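PDB 4MH6: putative type III secretion protein YscO, which is of unknown function but, as a YscO-family coiled-coil protein, probably takes part in bacterial type III secretion. Local coordinates for residues Q86-L89 and L90-E94. Sequence-based numbering, arbitrary orientation.
Sequences QTVL and LKELE
L89 meets E92 and L93 in a local N-cap contact, where the loop joining the two long helices of an antiparallel helical hairpin turns into helix 90-167. The site lies at one end of the elongated molecule, its centre about 55 Å from the centre of the chain, on the surface and within the predicted coiled coil. Before it, T87 is the centre of an inverse gamma turn in the loop after helix 18-84. V88 and L89 then run extended, and the backbone becomes helical at L90. The apolar side chain of L89 cannot cap the first-turn N-H groups as Ser, Asp or Asn would; its backbone carbonyl, as at any N-cap, starts the helical bonding. L89 O accepts the first i to i+4 bond of the helix from L93 N at 3.0 Å, nearly straight at 165° and in the carbonyl plane. E92 N also approaches L89 O at 3.0 Å, but its bond is weak, bent to 131°. An acid suits the position of E92, because its negative charge would probably interact favourably with the positive end of the helix dipole. Its CG is anti to the carbonyl carbon (chi1 -73°), and the chain beyond is extended, with E92 OE1 4.3 Å from V88 CG1. The CB of V88 points toward the first helical turn, and its short apolar side chain gives L93 a loose neighbour: V88 CG2 lies 4.3 Å from L93 CB.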
ATOM      1  N   GLN A  86     -25.970   6.425  49.918  1.00 93.27           N
ATOM      2  CA  GLN A  86     -27.364   6.840  49.903  1.00 93.19           C
ATOM      3  C   GLN A  86     -27.953   5.455  49.931  1.00 98.12           C
ATOM      4  O   GLN A  86     -27.622   4.640  49.080  1.00103.90           O
ATOM      5  CB  GLN A  86     -27.716   7.693  48.679  1.00 88.12           C
ATOM      6  CG  GLN A  86     -26.949   9.004  48.564  1.00 88.06           C
ATOM      7  CD  GLN A  86     -27.345   9.838  47.355  1.00 86.66           C
ATOM      8  OE1 GLN A  86     -28.319   9.535  46.660  1.00 88.62           O
ATOM      9  NE2 GLN A  86     -26.584  10.902  47.098  1.00 82.99           N
ATOM     10  N   THR A  87     -28.771   5.148  50.926  1.00106.84           N
ATOM     11  CA  THR A  87     -29.503   3.883  50.906  1.00115.97           C
ATOM     12  C   THR A  87     -30.634   4.004  49.871  1.00117.15           C
ATOM     13  O   THR A  87     -31.820   4.035  50.229  1.00115.00           O
ATOM     14  CB  THR A  87     -30.061   3.508  52.289  1.00117.90           C
ATOM     15  OG1 THR A  87     -30.982   4.513  52.719  1.00120.44           O
ATOM     16  CG2 THR A  87     -28.929   3.376  53.312  1.00117.80           C
ATOM     17  N   VAL A  88     -30.235   4.067  48.592  1.00104.14           N
ATOM     18  CA  VAL A  88     -31.159   4.225  47.454  1.00 97.08           C
ATOM     19  C   VAL A  88     -32.067   3.012  47.201  1.00 90.86           C
ATOM     20  O   VAL A  88     -31.783   1.896  47.656  1.00 94.21           O
ATOM     21  CB  VAL A  88     -30.402   4.586  46.145  1.00101.82           C
ATOM     22  CG1 VAL A  88     -29.811   5.984  46.240  1.00107.92           C
ATOM     23  CG2 VAL A  88     -29.320   3.560  45.821  1.00 97.05           C
ATOM     24  N   LEU A  89     -33.159   3.239  46.475  0.50 81.68           N
ATOM     25  CA  LEU A  89     -34.105   2.172  46.175  0.50 77.54           C
ATOM     26  C   LEU A  89     -33.644   1.340  44.972  0.50 73.72           C
ATOM     27  O   LEU A  89     -32.988   1.849  44.060  0.50 70.87           O
ATOM     28  CB  LEU A  89     -35.504   2.751  45.958  0.50 77.90           C
ATOM     29  CG  LEU A  89     -36.085   3.476  47.184  0.50 76.40           C
ATOM     30  CD1 LEU A  89     -37.460   4.056  46.879  0.50 75.18           C
ATOM     31  CD2 LEU A  89     -36.148   2.536  48.379  0.50 77.18           C
ATOM     32  N   LEU A  90     -34.001   0.056  44.993  1.00 73.43           N
ATOM     33  CA  LEU A  90     -33.626  -0.927  43.944  1.00 69.24           C
ATOM     34  C   LEU A  90     -33.594  -0.529  42.446  1.00 68.36           C
ATOM     35  O   LEU A  90     -32.596  -0.812  41.758  1.00 63.91           O
ATOM     36  CB  LEU A  90     -34.479  -2.198  44.092  1.00 68.23           C
ATOM     37  CG  LEU A  90     -34.099  -3.350  43.150  1.00 69.07           C
ATOM     38  CD1 LEU A  90     -32.618  -3.704  43.284  1.00 67.66           C
ATOM     39  CD2 LEU A  90     -34.963  -4.585  43.376  1.00 70.61           C
ATOM     40  N   LYS A  91     -34.642   0.095  41.919  1.00 68.28           N
ATOM     41  CA  LYS A  91     -34.590   0.414  40.491  1.00 69.88           C
ATOM     42  C   LYS A  91     -33.638   1.559  40.143  1.00 69.95           C
ATOM     43  O   LYS A  91     -33.157   1.616  39.009  1.00 69.65           O
ATOM     44  CB  LYS A  91     -35.983   0.534  39.885  1.00 74.10           C
ATOM     45  CG  LYS A  91     -36.805   1.765  40.174  1.00 79.14           C
ATOM     46  CD  LYS A  91     -38.284   1.347  40.204  1.00 89.18           C
ATOM     47  CE  LYS A  91     -38.720   0.450  39.036  1.00 86.83           C
ATOM     48  NZ  LYS A  91     -39.996  -0.244  39.380  1.00 88.74           N
ATOM     49  N   GLU A  92     -33.342   2.443  41.107  1.00 73.12           N
ATOM     50  CA  GLU A  92     -32.350   3.510  40.879  1.00 70.75           C
ATOM     51  C   GLU A  92     -30.979   2.854  40.976  1.00 63.59           C
ATOM     52  O   GLU A  92     -30.085   3.167  40.203  1.00 56.23           O
ATOM     53  CB  GLU A  92     -32.469   4.671  41.868  1.00 77.37           C
ATOM     54  CG  GLU A  92     -33.683   5.561  41.626  1.00 91.98           C
ATOM     55  CD  GLU A  92     -33.874   6.633  42.697  1.00103.60           C
ATOM     56  OE1 GLU A  92     -32.909   6.930  43.445  1.00109.94           O
ATOM     57  OE2 GLU A  92     -34.995   7.185  42.782  1.00102.49           O
ATOM     58  N   LEU A  93     -30.834   1.934  41.927  1.00 61.81           N
ATOM     59  CA  LEU A  93     -29.594   1.185  42.084  1.00 59.52           C
ATOM     60  C   LEU A  93     -29.294   0.453  40.786  1.00 56.37           C
ATOM     61  O   LEU A  93     -28.141   0.337  40.366  1.00 54.91           O
ATOM     62  CB  LEU A  93     -29.724   0.168  43.213  1.00 64.23           C
ATOM     63  CG  LEU A  93     -28.508  -0.728  43.454  1.00 66.50           C
ATOM     64  CD1 LEU A  93     -27.294   0.100  43.852  1.00 65.70           C
ATOM     65  CD2 LEU A  93     -28.826  -1.761  44.524  1.00 69.67           C
ATOM     66  N   GLU A  94     -30.343  -0.038  40.139  1.00 57.20           N
ATOM     67  CA  GLU A  94     -30.167  -0.745  38.876  1.00 57.58           C
ATOM     68  C   GLU A  94     -30.053   0.189  37.674  1.00 52.18           C
ATOM     69  O   GLU A  94     -29.518  -0.203  36.642  1.00 53.02           O
ATOM     70  CB  GLU A  94     -31.247  -1.801  38.704  1.00 63.62           C
ATOM     71  CG  GLU A  94     -31.030  -2.973  39.641  1.00 67.07           C
ATOM     72  CD  GLU A  94     -32.181  -3.927  39.611  1.00 80.86           C
ATOM     73  OE1 GLU A  94     -33.282  -3.465  39.280  1.00 86.23           O
ATOM     74  OE2 GLU A  94     -32.006  -5.130  39.927  1.00 98.38           O
TER